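Local coordinates for DUF1955 domain-containing protein (PDB 1WY6) that is of unknown function but folds as an archaeal helical repeat protein, built of helices and loops, with no strands, at residues 9-14 with 43-48; 37-42 with 68-73; 49-54 with 77-82. One frame throughout, in Å; residues are numbered along the deposited sequence.

Contact 1 of 3, residues 9-14 with 43-48; sequences RKLMDA and NWFICN
F45 turns its ring toward helix 7-19 because its CG stands opposite the backbone N (chi1 -180°), and there it meets L11. W44 takes the less usual first torsion, with CG between the backbone N and the carbonyl carbon (chi1 65°). This swings the indole across to the same leucine. The two branches of L11 divide the work. CD2 sits over one face of the F45 ring in a CH-pi contact, 4.2 Å from the ring centroid and offset toward the rim. CD1 meets the six-membered part of the indole, 3.5 Å from W44 CZ2. CB of L11 adds a contact of 3.8 Å to CD1 of F45. The closest approach is made by the backbone: L11 O lies 3.1 Å from F45 CE1.

M12 starts out pointing away, but its chain bends back. CE then lies at the indole edge, near the ring plane, 3.6 Å from W44 CH2. The same methyl lies at the edge of the F45 ring. A14 adds its CB at 4.3 Å from F45 CZ. An alanine in place of F45 would probably leave L11 CD2 and A14 CB without their aromatic partner and open a gap between the two helices.

The short helix axes approach to 11.3 Å and run in the same general direction, crossing at 34°, so the side chains bridge the space between them. I33 of helix 23-36 also packs on L11, and I29 and V30 pack on A14. Helix 23-36 thus packs against the same side chains of helix 7-19, within the helical repeat fold. The chemistry is mostly apolar, methyl groups against aromatic rings, with L11, A14 and F45 buried. The joint therefore rests on shape rather than hydrogen bonding, with one carbonyl oxygen set close to the phenylalanine ring.

Contact 2 of 3, residues 37-42 with 68-73; sequences STKSEY and YFDLDK
K39 gives its ammonium group to a backbone carbonyl from above: NZ lies 2.7 Å from Y68 O. It stands 70° out of the carbonyl plane, with a C=O...N angle of 100°, and is not on a lone pair. The lysine chain is bent twice, which folds it over the loop. Its CD lies 3.5 Å from D70 OD2. The charge pairing with D70 is looser, since NZ of K39 and OD1 of D70 are 4.0 Å apart, a long salt bridge. K73 joins the network through a weak bond to D70 OD2.

Beside the lysine, the edge of Y42 points toward the face of F69. Their planes stand at 86° with centroids 5.6 Å apart, in an offset edge-to-face pair. Y42 CD2 comes within 3.6 Å of F69 CE1. The backbone O of Y42 lies at the edge of the F69 ring. I33 and T34 of helix 23-36 also pack on Y42.

The arrangement joins two inter-helix connections of a helical repeat fold: the connection after helix 23-36, with its weakly bonded helix 39-42, and the loop between helices 55-65 and 78-86.

Contact 3 of 3, residues 49-54 with 77-82; sequences LLESID and LKSVVE
L50 CD1 lies 4.0 Å from V80 CG2, and the two side chains meet at a slant. L50 points toward segment 77-82, with CG opposite its carbonyl carbon (chi1 -60°), and reaches across with this one methyl. The same CD1 is 4.3 Å from L77 CD2. L77 begins by pointing away, and the end of its chain turns back to meet L50. All three residues are buried, so the apolar side of the contact is closed off from solvent.

Next to this apolar patch, a side chain packs on backbone. S79 faces segment 49-54, and its CB lies 3.3 Å from L50 O. At this point the backbones come close: the CA atoms of E51 and S79 are 6.1 Å apart. The small serine side chain fits this narrow spacing.

The polar groups meet more loosely. The hydroxyl of S79 is hydrogen-bonded to the backbone O of N76, just before the segment. Although S79 OG is also 3.6 Å from L50 O, that pair is packing and not a bond. The approach to E51 is likewise only a neighbourly one, with E51 OE2 and S79 OG 4.1 Å apart. E51 starts out pointing away and bends at chi2, which brings the carboxylate back beside the serine. E51 itself is exposed, so this is the outer margin of the contact.

The contact joins helix 44-52 to the start of helix 78-86. L50 packs between M58 of helix 55-65 and the pair L77 and V80. These two pack in turn on helix 92-103: L77 on I100 and L101, V80 on A97. L49, the residue before L50, packs on L18 of helix 7-19.

Helix 44-52 ties contact 1 to contact 3: its first part faces helix 7-19, and its later part faces helix 78-86. Their centres are 14 Å apart, and contact 1 closes along the chain before contact 3 opens. Contact 2 crosses both in chain order and lies 11 Å from contact 1 and 17 Å from contact 3, centre to centre. It touches contact 1 through N43, whose OD1 probably accepts a hydrogen bond from D70 N. It touches contact 3 where L71 packs on L50 and L77. The C47-C74 disulfide ties helix 44-52 to the loop just after segment 68-73. Together contacts 1 and 3 join helices that are not neighbours in sequence in the N-terminal half.

Contact 1 of 3, residues 9-14 with 43-48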
ATOM      1  N   ARG A   9      -0.273   5.683 -25.025  1.00 25.88           N
ATOM      2  CA  ARG A   9       0.084   7.094 -25.052  1.00 27.02           C
ATOM      3  C   ARG A   9      -0.900   7.841 -24.160  1.00 24.39           C
ATOM      4  O   ARG A   9      -0.507   8.645 -23.317  1.00 21.05           O
ATOM      5  CB  ARG A   9       0.017   7.643 -26.473  1.00 29.89           C
ATOM      6  CG  ARG A   9       1.091   7.106 -27.408  1.00 40.54           C
ATOM      7  CD  ARG A   9       0.912   7.675 -28.812  1.00 53.71           C
ATOM      8  NE  ARG A   9       0.988   9.136 -28.827  1.00 62.82           N
ATOM      9  CZ  ARG A   9       0.753   9.890 -29.897  1.00 67.93           C
ATOM     10  NH1 ARG A   9       0.421   9.327 -31.052  1.00 69.02           N
ATOM     11  NH2 ARG A   9       0.854  11.211 -29.815  1.00 68.55           N
ATOM     12  N   LYS A  10      -2.184   7.562 -24.349  1.00 23.77           N
ATOM     13  CA  LYS A  10      -3.220   8.189 -23.542  1.00 22.80           C
ATOM     14  C   LYS A  10      -3.002   7.893 -22.062  1.00 20.93           C
ATOM     15  O   LYS A  10      -3.233   8.754 -21.216  1.00 21.22           O
ATOM     16  CB  LYS A  10      -4.597   7.703 -23.990  1.00 23.61           C
ATOM     17  CG  LYS A  10      -5.156   8.499 -25.160  1.00 29.75           C
ATOM     18  CD  LYS A  10      -5.526   9.915 -24.704  1.00 39.73           C
ATOM     19  CE  LYS A  10      -5.752  10.869 -25.872  1.00 41.13           C
ATOM     20  NZ  LYS A  10      -4.490  11.182 -26.608  1.00 32.81           N
ATOM     21  N   LEU A  11      -2.546   6.679 -21.754  1.00 18.49           N
ATOM     22  CA  LEU A  11      -2.290   6.285 -20.371  1.00 17.66           C
ATOM     23  C   LEU A  11      -1.099   7.055 -19.806  1.00 18.38           C
ATOM     24  O   LEU A  11      -1.122   7.471 -18.652  1.00 17.35           O
ATOM     25  CB  LEU A  11      -2.042   4.773 -20.266  1.00 16.60           C
ATOM     26  CG  LEU A  11      -3.255   3.838 -20.419  1.00 15.59           C
ATOM     27  CD1 LEU A  11      -2.799   2.394 -20.292  1.00 20.76           C
ATOM     28  CD2 LEU A  11      -4.310   4.142 -19.368  1.00 17.08           C
ATOM     29  N   MET A  12      -0.064   7.246 -20.618  1.00 20.50           N
ATOM     30  CA  MET A  12       1.106   7.993 -20.173  1.00 20.71           C
ATOM     31  C   MET A  12       0.687   9.438 -19.946  1.00 22.48           C
ATOM     32  O   MET A  12       1.240  10.135 -19.095  1.00 23.44           O
ATOM     33  CB  MET A  12       2.227   7.940 -21.220  1.00 21.85           C
ATOM     34  CG  MET A  12       2.935   6.596 -21.314  1.00 18.53           C
ATOM     35  SD  MET A  12       3.535   6.010 -19.704  1.00 24.24           S
ATOM     36  CE  MET A  12       2.290   4.817 -19.288  1.00 28.87           C
ATOM     37  N   ASP A  13      -0.299   9.885 -20.718  1.00 22.47           N
ATOM     38  CA  ASP A  13      -0.796  11.246 -20.587  1.00 23.81           C
ATOM     39  C   ASP A  13      -1.524  11.364 -19.255  1.00 19.88           C
ATOM     40  O   ASP A  13      -1.376  12.355 -18.538  1.00 18.60           O
ATOM     41  CB  ASP A  13      -1.751  11.570 -21.730  1.00 27.76           C
ATOM     42  CG  ASP A  13      -2.254  12.989 -21.673  1.00 36.48           C
ATOM     43  OD1 ASP A  13      -1.415  13.914 -21.603  1.00 44.37           O
ATOM     44  OD2 ASP A  13      -3.488  13.182 -21.702  1.00 47.54           O
ATOM     45  N   ALA A  14      -2.314  10.341 -18.937  1.00 16.27           N
ATOM     46  CA  ALA A  14      -3.057  10.307 -17.685  1.00 16.93           C
ATOM     47  C   ALA A  14      -2.060  10.229 -16.533  1.00 16.01           C
ATOM     48  O   ALA A  14      -2.204  10.926 -15.536  1.00 15.75           O
ATOM     49  CB  ALA A  14      -4.002   9.096 -17.661  1.00 15.03           C
ATOM     50  N   ASN A  43      -4.664  -3.019 -17.085  1.00 18.29           N
ATOM     51  CA  ASN A  43      -4.465  -3.306 -15.672  1.00 19.06           C
ATOM     52  C   ASN A  43      -3.071  -2.963 -15.149  1.00 18.86           C
ATOM     53  O   ASN A  43      -2.920  -2.487 -14.017  1.00 18.52           O
ATOM     54  CB  ASN A  43      -4.747  -4.776 -15.389  1.00 21.40           C
ATOM     55  CG  ASN A  43      -4.932  -5.044 -13.919  1.00 26.36           C
ATOM     56  OD1 ASN A  43      -5.985  -4.738 -13.361  1.00 19.78           O
ATOM     57  ND2 ASN A  43      -3.901  -5.589 -13.272  1.00 32.13           N
ATOM     58  N   TRP A  44      -2.061  -3.221 -15.976  1.00 17.37           N
ATOM     59  CA  TRP A  44      -0.661  -2.961 -15.639  1.00 16.34           C
ATOM     60  C   TRP A  44      -0.420  -1.501 -15.261  1.00 15.43           C
ATOM     61  O   TRP A  44       0.521  -1.192 -14.528  1.00 12.81           O
ATOM     62  CB  TRP A  44       0.233  -3.277 -16.845  1.00 16.75           C
ATOM     63  CG  TRP A  44      -0.061  -2.349 -17.992  1.00 15.60           C
ATOM     64  CD1 TRP A  44      -1.069  -2.470 -18.904  1.00 20.62           C
ATOM     65  CD2 TRP A  44       0.590  -1.101 -18.280  1.00 18.34           C
ATOM     66  NE1 TRP A  44      -1.091  -1.377 -19.738  1.00 16.31           N
ATOM     67  CE2 TRP A  44      -0.083  -0.522 -19.376  1.00 21.42           C
ATOM     68  CE3 TRP A  44       1.674  -0.418 -17.715  1.00 23.73           C
ATOM     69  CZ2 TRP A  44       0.295   0.715 -19.923  1.00 26.13           C
ATOM     70  CZ3 TRP A  44       2.049   0.814 -18.258  1.00 22.28           C
ATOM     71  CH2 TRP A  44       1.361   1.364 -19.350  1.00 22.63           C
ATOM     72  N   PHE A  45      -1.253  -0.605 -15.791  1.00 13.02           N
ATOM     73  CA  PHE A  45      -1.095   0.825 -15.542  1.00 12.35           C
ATOM     74  C   PHE A  45      -1.051   1.228 -14.076  1.00 11.35           C
ATOM     75  O   PHE A  45      -0.212   2.026 -13.682  1.00  6.67           O
ATOM     76  CB  PHE A  45      -2.211   1.620 -16.216  1.00 14.11           C
ATOM     77  CG  PHE A  45      -2.108   3.106 -16.001  1.00 14.05           C
ATOM     78  CD1 PHE A  45      -1.167   3.860 -16.695  1.00 14.80           C
ATOM     79  CD2 PHE A  45      -2.955   3.753 -15.109  1.00 15.01           C
ATOM     80  CE1 PHE A  45      -1.078   5.239 -16.506  1.00 12.45           C
ATOM     81  CE2 PHE A  45      -2.870   5.124 -14.917  1.00 16.29           C
ATOM     82  CZ  PHE A  45      -1.927   5.869 -15.621  1.00 12.87           C
ATOM     83  N   ILE A  46      -1.961   0.689 -13.274  1.00  8.99           N
ATOM     84  CA  ILE A  46      -2.017   1.042 -11.861  1.00  8.99           C
ATOM     85  C   ILE A  46      -0.734   0.669 -11.112  1.00  8.99           C
ATOM     86  O   ILE A  46      -0.275   1.420 -10.249  1.00 15.75           O
ATOM     87  CB  ILE A  46      -3.251   0.392 -11.176  1.00  8.99           C
ATOM     88  CG1 ILE A  46      -3.556   1.136  -9.871  1.00  8.99           C
ATOM     89  CG2 ILE A  46      -3.009  -1.104 -10.928  1.00  8.99           C
ATOM     90  CD1 ILE A  46      -3.885   2.633 -10.094  1.00  8.99           C
ATOM     91  N   CYS A  47      -0.160  -0.483 -11.446  1.00 14.61           N
ATOM     92  CA  CYS A  47       1.078  -0.942 -10.814  1.00 13.81           C
ATOM     93  C   CYS A  47       2.187   0.040 -11.165  1.00 13.43           C
ATOM     94  O   CYS A  47       3.003   0.413 -10.325  1.00  9.97           O
ATOM     95  CB  CYS A  47       1.492  -2.324 -11.340  1.00 15.36           C
ATOM     96  SG  CYS A  47       0.239  -3.645 -11.262  1.00 15.29           S
ATOM     97  N   ASN A  48       2.205   0.433 -12.433  1.00 12.82           N
ATOM     98  CA  ASN A  48       3.196   1.356 -12.957  1.00 11.18           C
ATOM     99  C   ASN A  48       3.085   2.705 -12.240  1.00 12.64           C
ATOM    100  O   ASN A  48       4.093   3.255 -11.785  1.00 14.42           O
ATOM    101  CB  ASN A  48       2.987   1.491 -14.478  1.00 12.26           C
ATOM    102  CG  ASN A  48       4.080   2.290 -15.161  1.00 12.88           C
ATOM    103  OD1 ASN A  48       4.070   3.517 -15.141  1.00 21.15           O
ATOM    104  ND2 ASN A  48       5.030   1.592 -15.777  1.00 15.79           N
TER

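Contact 2 of 3, residues 37-42 with 68-73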
ATOM      1  N   SER A  37     -11.317  -0.361 -23.785  1.00 39.94           N
ATOM      2  CA  SER A  37     -10.537  -1.595 -23.773  1.00 40.18           C
ATOM      3  C   SER A  37     -10.928  -2.523 -22.626  1.00 40.41           C
ATOM      4  O   SER A  37     -11.863  -2.235 -21.878  1.00 39.18           O
ATOM      5  CB  SER A  37      -9.044  -1.269 -23.691  1.00 40.61           C
ATOM      6  OG  SER A  37      -8.742  -0.566 -22.500  1.00 39.33           O
ATOM      7  N   THR A  38     -10.207  -3.634 -22.487  1.00 42.58           N
ATOM      8  CA  THR A  38     -10.494  -4.602 -21.430  1.00 43.61           C
ATOM      9  C   THR A  38      -9.432  -4.630 -20.333  1.00 42.25           C
ATOM     10  O   THR A  38      -8.285  -4.246 -20.552  1.00 39.78           O
ATOM     11  CB  THR A  38     -10.622  -6.024 -22.002  1.00 44.77           C
ATOM     12  OG1 THR A  38      -9.337  -6.484 -22.436  1.00 48.30           O
ATOM     13  CG2 THR A  38     -11.581  -6.033 -23.184  1.00 46.67           C
ATOM     14  N   LYS A  39      -9.838  -5.094 -19.154  1.00 42.34           N
ATOM     15  CA  LYS A  39      -8.964  -5.200 -17.989  1.00 42.05           C
ATOM     16  C   LYS A  39      -7.580  -5.737 -18.334  1.00 41.24           C
ATOM     17  O   LYS A  39      -6.569  -5.068 -18.109  1.00 38.89           O
ATOM     18  CB  LYS A  39      -9.604  -6.118 -16.950  1.00 43.58           C
ATOM     19  CG  LYS A  39      -8.718  -6.416 -15.759  1.00 42.19           C
ATOM     20  CD  LYS A  39      -8.909  -5.400 -14.653  1.00 43.02           C
ATOM     21  CE  LYS A  39     -10.247  -5.604 -13.973  1.00 43.29           C
ATOM     22  NZ  LYS A  39     -10.376  -4.756 -12.767  1.00 44.46           N
ATOM     23  N   SER A  40      -7.550  -6.956 -18.864  1.00 40.24           N
ATOM     24  CA  SER A  40      -6.312  -7.633 -19.249  1.00 40.17           C
ATOM     25  C   SER A  40      -5.582  -6.903 -20.372  1.00 38.29           C
ATOM     26  O   SER A  40      -5.059  -7.533 -21.295  1.00 40.71           O
ATOM     27  CB  SER A  40      -6.629  -9.062 -19.702  1.00 40.43           C
ATOM     28  OG  SER A  40      -7.564  -9.058 -20.771  1.00 37.79           O
ATOM     29  N   GLU A  41      -5.546  -5.579 -20.283  1.00 36.52           N
ATOM     30  CA  GLU A  41      -4.904  -4.744 -21.293  1.00 34.45           C
ATOM     31  C   GLU A  41      -4.406  -3.426 -20.695  1.00 30.96           C
ATOM     32  O   GLU A  41      -3.388  -2.891 -21.127  1.00 28.59           O
ATOM     33  CB  GLU A  41      -5.898  -4.466 -22.429  1.00 35.62           C
ATOM     34  CG  GLU A  41      -5.625  -3.218 -23.268  1.00 41.95           C
ATOM     35  CD  GLU A  41      -4.403  -3.340 -24.161  1.00 50.92           C
ATOM     36  OE1 GLU A  41      -3.274  -3.417 -23.632  1.00 58.92           O
ATOM     37  OE2 GLU A  41      -4.577  -3.359 -25.398  1.00 57.36           O
ATOM     38  N   TYR A  42      -5.126  -2.902 -19.705  1.00 26.76           N
ATOM     39  CA  TYR A  42      -4.732  -1.647 -19.079  1.00 22.34           C
ATOM     40  C   TYR A  42      -4.451  -1.813 -17.590  1.00 20.42           C
ATOM     41  O   TYR A  42      -4.049  -0.867 -16.918  1.00 19.39           O
ATOM     42  CB  TYR A  42      -5.827  -0.587 -19.269  1.00 22.08           C
ATOM     43  CG  TYR A  42      -7.145  -0.911 -18.595  1.00 24.39           C
ATOM     44  CD1 TYR A  42      -8.233  -1.377 -19.334  1.00 24.13           C
ATOM     45  CD2 TYR A  42      -7.313  -0.731 -17.221  1.00 25.77           C
ATOM     46  CE1 TYR A  42      -9.456  -1.648 -18.725  1.00 25.77           C
ATOM     47  CE2 TYR A  42      -8.529  -1.002 -16.600  1.00 28.89           C
ATOM     48  CZ  TYR A  42      -9.598  -1.459 -17.359  1.00 30.40           C
ATOM     49  OH  TYR A  42     -10.811  -1.714 -16.756  1.00 33.02           O
ATOM     50  N   TYR A  68     -11.050  -0.319 -10.617  1.00 14.24           N
ATOM     51  CA  TYR A  68     -10.989  -0.762 -12.014  1.00 15.28           C
ATOM     52  C   TYR A  68      -9.826  -1.700 -12.311  1.00 15.79           C
ATOM     53  O   TYR A  68      -9.725  -2.236 -13.420  1.00 14.14           O
ATOM     54  CB  TYR A  68     -10.884   0.431 -12.967  1.00 14.14           C
ATOM     55  CG  TYR A  68     -12.135   1.267 -13.048  1.00 13.49           C
ATOM     56  CD1 TYR A  68     -12.364   2.297 -12.146  1.00 14.87           C
ATOM     57  CD2 TYR A  68     -13.101   1.011 -14.020  1.00 19.51           C
ATOM     58  CE1 TYR A  68     -13.530   3.060 -12.205  1.00 23.66           C
ATOM     59  CE2 TYR A  68     -14.267   1.765 -14.093  1.00 23.83           C
ATOM     60  CZ  TYR A  68     -14.477   2.788 -13.185  1.00 21.47           C
ATOM     61  OH  TYR A  68     -15.621   3.549 -13.263  1.00 23.35           O
ATOM     62  N   PHE A  69      -8.953  -1.900 -11.328  1.00 13.97           N
ATOM     63  CA  PHE A  69      -7.782  -2.751 -11.525  1.00 15.93           C
ATOM     64  C   PHE A  69      -7.719  -3.920 -10.560  1.00 15.45           C
ATOM     65  O   PHE A  69      -8.416  -3.950  -9.547  1.00 20.64           O
ATOM     66  CB  PHE A  69      -6.503  -1.920 -11.348  1.00 14.53           C
ATOM     67  CG  PHE A  69      -6.436  -0.694 -12.219  1.00 16.38           C
ATOM     68  CD1 PHE A  69      -5.761  -0.724 -13.438  1.00 13.25           C
ATOM     69  CD2 PHE A  69      -7.037   0.501 -11.813  1.00 16.42           C
ATOM     70  CE1 PHE A  69      -5.684   0.416 -14.240  1.00 12.75           C
ATOM     71  CE2 PHE A  69      -6.965   1.647 -12.606  1.00 10.62           C
ATOM     72  CZ  PHE A  69      -6.289   1.604 -13.821  1.00 17.60           C
ATOM     73  N   ASP A  70      -6.875  -4.892 -10.891  1.00 18.21           N
ATOM     74  CA  ASP A  70      -6.641  -6.046 -10.027  1.00 16.14           C
ATOM     75  C   ASP A  70      -5.292  -5.750  -9.385  1.00 13.59           C
ATOM     76  O   ASP A  70      -4.255  -6.034  -9.975  1.00  9.62           O
ATOM     77  CB  ASP A  70      -6.537  -7.340 -10.834  1.00 17.35           C
ATOM     78  CG  ASP A  70      -7.857  -7.761 -11.425  1.00 23.10           C
ATOM     79  OD1 ASP A  70      -8.862  -7.756 -10.678  1.00 20.92           O
ATOM     80  OD2 ASP A  70      -7.884  -8.103 -12.629  1.00 30.75           O
ATOM     81  N   LEU A  71      -5.313  -5.152  -8.197  1.00 14.28           N
ATOM     82  CA  LEU A  71      -4.084  -4.803  -7.494  1.00 17.49           C
ATOM     83  C   LEU A  71      -3.234  -6.020  -7.154  1.00 18.66           C
ATOM     84  O   LEU A  71      -2.009  -5.919  -7.065  1.00 20.14           O
ATOM     85  CB  LEU A  71      -4.407  -4.033  -6.214  1.00 16.80           C
ATOM     86  CG  LEU A  71      -4.721  -2.538  -6.337  1.00 21.52           C
ATOM     87  CD1 LEU A  71      -5.183  -2.007  -5.000  1.00 24.50           C
ATOM     88  CD2 LEU A  71      -3.493  -1.782  -6.790  1.00 22.87           C
ATOM     89  N   ASP A  72      -3.882  -7.167  -6.980  1.00 18.93           N
ATOM     90  CA  ASP A  72      -3.176  -8.396  -6.642  1.00 22.09           C
ATOM     91  C   ASP A  72      -2.202  -8.804  -7.743  1.00 20.97           C
ATOM     92  O   ASP A  72      -1.326  -9.638  -7.528  1.00 23.14           O
ATOM     93  CB  ASP A  72      -4.172  -9.533  -6.368  1.00 24.61           C
ATOM     94  CG  ASP A  72      -4.952  -9.949  -7.605  1.00 28.98           C
ATOM     95  OD1 ASP A  72      -5.675  -9.108  -8.184  1.00 38.78           O
ATOM     96  OD2 ASP A  72      -4.844 -11.127  -8.003  1.00 42.16           O
ATOM     97  N   LYS A  73      -2.354  -8.221  -8.926  1.00 20.35           N
ATOM     98  CA  LYS A  73      -1.455  -8.538 -10.022  1.00 18.93           C
ATOM     99  C   LYS A  73      -0.179  -7.700  -9.945  1.00 17.81           C
ATOM    100  O   LYS A  73       0.813  -7.997 -10.614  1.00 16.54           O
ATOM    101  CB  LYS A  73      -2.164  -8.336 -11.362  1.00 19.92           C
ATOM    102  CG  LYS A  73      -3.165  -9.443 -11.644  1.00 24.12           C
ATOM    103  CD  LYS A  73      -3.765  -9.356 -13.026  1.00 32.25           C
ATOM    104  CE  LYS A  73      -4.763 -10.485 -13.210  1.00 35.47           C
ATOM    105  NZ  LYS A  73      -5.715 -10.514 -12.062  1.00 36.41           N
TER

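Contact 3 of 3, residues 49-54 with 77-82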
ATOM      1  N   LEU A  49       1.869   3.235 -12.120  1.00 12.99           N
ATOM      2  CA  LEU A  49       1.682   4.516 -11.437  1.00 14.76           C
ATOM      3  C   LEU A  49       2.171   4.460  -9.991  1.00 12.20           C
ATOM      4  O   LEU A  49       2.950   5.309  -9.562  1.00 10.89           O
ATOM      5  CB  LEU A  49       0.206   4.934 -11.434  1.00 16.68           C
ATOM      6  CG  LEU A  49      -0.093   6.253 -10.703  1.00 11.55           C
ATOM      7  CD1 LEU A  49       0.476   7.428 -11.488  1.00 12.50           C
ATOM      8  CD2 LEU A  49      -1.594   6.422 -10.523  1.00 22.34           C
ATOM      9  N   LEU A  50       1.711   3.456  -9.250  1.00 12.97           N
ATOM     10  CA  LEU A  50       2.056   3.291  -7.839  1.00 14.66           C
ATOM     11  C   LEU A  50       3.558   3.243  -7.553  1.00 14.48           C
ATOM     12  O   LEU A  50       3.998   3.574  -6.451  1.00 18.31           O
ATOM     13  CB  LEU A  50       1.370   2.033  -7.279  1.00 15.14           C
ATOM     14  CG  LEU A  50      -0.166   2.003  -7.347  1.00 18.01           C
ATOM     15  CD1 LEU A  50      -0.693   0.627  -6.941  1.00 16.24           C
ATOM     16  CD2 LEU A  50      -0.738   3.081  -6.447  1.00 18.64           C
ATOM     17  N   GLU A  51       4.344   2.842  -8.545  1.00 13.60           N
ATOM     18  CA  GLU A  51       5.788   2.759  -8.386  1.00 13.59           C
ATOM     19  C   GLU A  51       6.435   4.126  -8.132  1.00 15.86           C
ATOM     20  O   GLU A  51       7.442   4.230  -7.425  1.00 14.28           O
ATOM     21  CB  GLU A  51       6.406   2.125  -9.642  1.00 16.63           C
ATOM     22  CG  GLU A  51       7.919   1.954  -9.579  1.00 16.57           C
ATOM     23  CD  GLU A  51       8.336   0.864  -8.618  1.00 20.04           C
ATOM     24  OE1 GLU A  51       9.481   0.920  -8.109  1.00 25.23           O
ATOM     25  OE2 GLU A  51       7.524  -0.056  -8.379  1.00 23.05           O
ATOM     26  N   SER A  52       5.855   5.181  -8.693  1.00 14.28           N
ATOM     27  CA  SER A  52       6.444   6.501  -8.533  1.00 15.66           C
ATOM     28  C   SER A  52       5.524   7.635  -8.093  1.00 15.00           C
ATOM     29  O   SER A  52       6.006   8.723  -7.789  1.00 17.28           O
ATOM     30  CB  SER A  52       7.148   6.906  -9.834  1.00 15.65           C
ATOM     31  OG  SER A  52       6.244   6.900 -10.930  1.00 18.56           O
ATOM     32  N   ILE A  53       4.216   7.407  -8.046  1.00  8.99           N
ATOM     33  CA  ILE A  53       3.332   8.494  -7.645  1.00  8.99           C
ATOM     34  C   ILE A  53       3.609   8.993  -6.227  1.00  8.99           C
ATOM     35  O   ILE A  53       3.787   8.210  -5.288  1.00 16.50           O
ATOM     36  CB  ILE A  53       1.829   8.118  -7.767  1.00  8.99           C
ATOM     37  CG1 ILE A  53       0.980   9.386  -7.586  1.00  8.99           C
ATOM     38  CG2 ILE A  53       1.439   7.069  -6.711  1.00  8.99           C
ATOM     39  CD1 ILE A  53      -0.497   9.187  -7.895  1.00  8.99           C
ATOM     40  N   ASP A  54       3.660  10.313  -6.094  1.00 15.92           N
ATOM     41  CA  ASP A  54       3.896  10.964  -4.812  1.00 16.42           C
ATOM     42  C   ASP A  54       2.858  10.490  -3.794  1.00 16.16           C
ATOM     43  O   ASP A  54       1.665  10.392  -4.097  1.00 13.98           O
ATOM     44  CB  ASP A  54       3.799  12.487  -4.987  1.00 17.27           C
ATOM     45  CG  ASP A  54       4.268  13.262  -3.751  1.00 22.39           C
ATOM     46  OD1 ASP A  54       3.715  13.056  -2.645  1.00 18.77           O
ATOM     47  OD2 ASP A  54       5.189  14.086  -3.896  1.00 23.58           O
ATOM     48  N   LEU A  77       3.452  -3.683  -4.527  1.00 11.83           N
ATOM     49  CA  LEU A  77       2.525  -3.162  -3.534  1.00  9.85           C
ATOM     50  C   LEU A  77       3.190  -2.661  -2.257  1.00  7.64           C
ATOM     51  O   LEU A  77       2.529  -2.102  -1.384  1.00  9.64           O
ATOM     52  CB  LEU A  77       1.423  -4.180  -3.219  1.00  8.98           C
ATOM     53  CG  LEU A  77       0.479  -4.442  -4.400  1.00 10.57           C
ATOM     54  CD1 LEU A  77      -0.787  -5.105  -3.885  1.00 13.92           C
ATOM     55  CD2 LEU A  77       0.124  -3.127  -5.108  1.00  9.36           C
ATOM     56  N   LYS A  78       4.502  -2.832  -2.154  1.00 12.44           N
ATOM     57  CA  LYS A  78       5.205  -2.310  -0.995  1.00 11.88           C
ATOM     58  C   LYS A  78       5.119  -0.783  -1.099  1.00 12.25           C
ATOM     59  O   LYS A  78       5.211  -0.073  -0.097  1.00 12.92           O
ATOM     60  CB  LYS A  78       6.670  -2.741  -0.992  1.00 13.17           C
ATOM     61  CG  LYS A  78       7.429  -2.237   0.233  1.00 12.06           C
ATOM     62  CD  LYS A  78       8.944  -2.385   0.082  1.00 19.68           C
ATOM     63  CE  LYS A  78       9.665  -1.709   1.236  1.00 17.46           C
ATOM     64  NZ  LYS A  78      11.146  -1.790   1.111  1.00 17.12           N
ATOM     65  N   SER A  79       4.936  -0.287  -2.323  1.00 12.58           N
ATOM     66  CA  SER A  79       4.821   1.152  -2.578  1.00 13.59           C
ATOM     67  C   SER A  79       3.596   1.739  -1.869  1.00 10.82           C
ATOM     68  O   SER A  79       3.603   2.890  -1.423  1.00  8.67           O
ATOM     69  CB  SER A  79       4.685   1.417  -4.087  1.00 16.95           C
ATOM     70  OG  SER A  79       5.744   0.831  -4.829  1.00 21.35           O
ATOM     71  N   VAL A  80       2.533   0.951  -1.784  1.00 10.71           N
ATOM     72  CA  VAL A  80       1.311   1.415  -1.138  1.00 10.76           C
ATOM     73  C   VAL A  80       1.490   1.478   0.376  1.00 11.50           C
ATOM     74  O   VAL A  80       1.057   2.427   1.017  1.00 11.71           O
ATOM     75  CB  VAL A  80       0.107   0.505  -1.498  1.00  9.52           C
ATOM     76  CG1 VAL A  80      -1.122   0.906  -0.683  1.00 12.82           C
ATOM     77  CG2 VAL A  80      -0.186   0.629  -2.980  1.00 11.40           C
ATOM     78  N   VAL A  81       2.142   0.468   0.940  1.00 13.58           N
ATOM     79  CA  VAL A  81       2.394   0.435   2.374  1.00 12.34           C
ATOM     80  C   VAL A  81       3.331   1.592   2.745  1.00 13.94           C
ATOM     81  O   VAL A  81       3.160   2.233   3.786  1.00  9.19           O
ATOM     82  CB  VAL A  81       3.061  -0.884   2.790  1.00 11.93           C
ATOM     83  CG1 VAL A  81       3.199  -0.932   4.305  1.00 15.17           C
ATOM     84  CG2 VAL A  81       2.252  -2.065   2.269  1.00  6.13           C
ATOM     85  N   GLU A  82       4.319   1.840   1.887  1.00 11.53           N
ATOM     86  CA  GLU A  82       5.283   2.921   2.090  1.00 13.07           C
ATOM     87  C   GLU A  82       4.577   4.261   2.234  1.00 12.02           C
ATOM     88  O   GLU A  82       4.967   5.086   3.057  1.00 10.78           O
ATOM     89  CB  GLU A  82       6.261   3.010   0.916  1.00 12.85           C
ATOM     90  CG  GLU A  82       7.373   1.981   0.915  1.00 23.51           C
ATOM     91  CD  GLU A  82       8.325   2.127   2.099  1.00 37.96           C
ATOM     92  OE1 GLU A  82       8.424   3.244   2.662  1.00 34.50           O
ATOM     93  OE2 GLU A  82       8.987   1.124   2.457  1.00 38.36           O
TER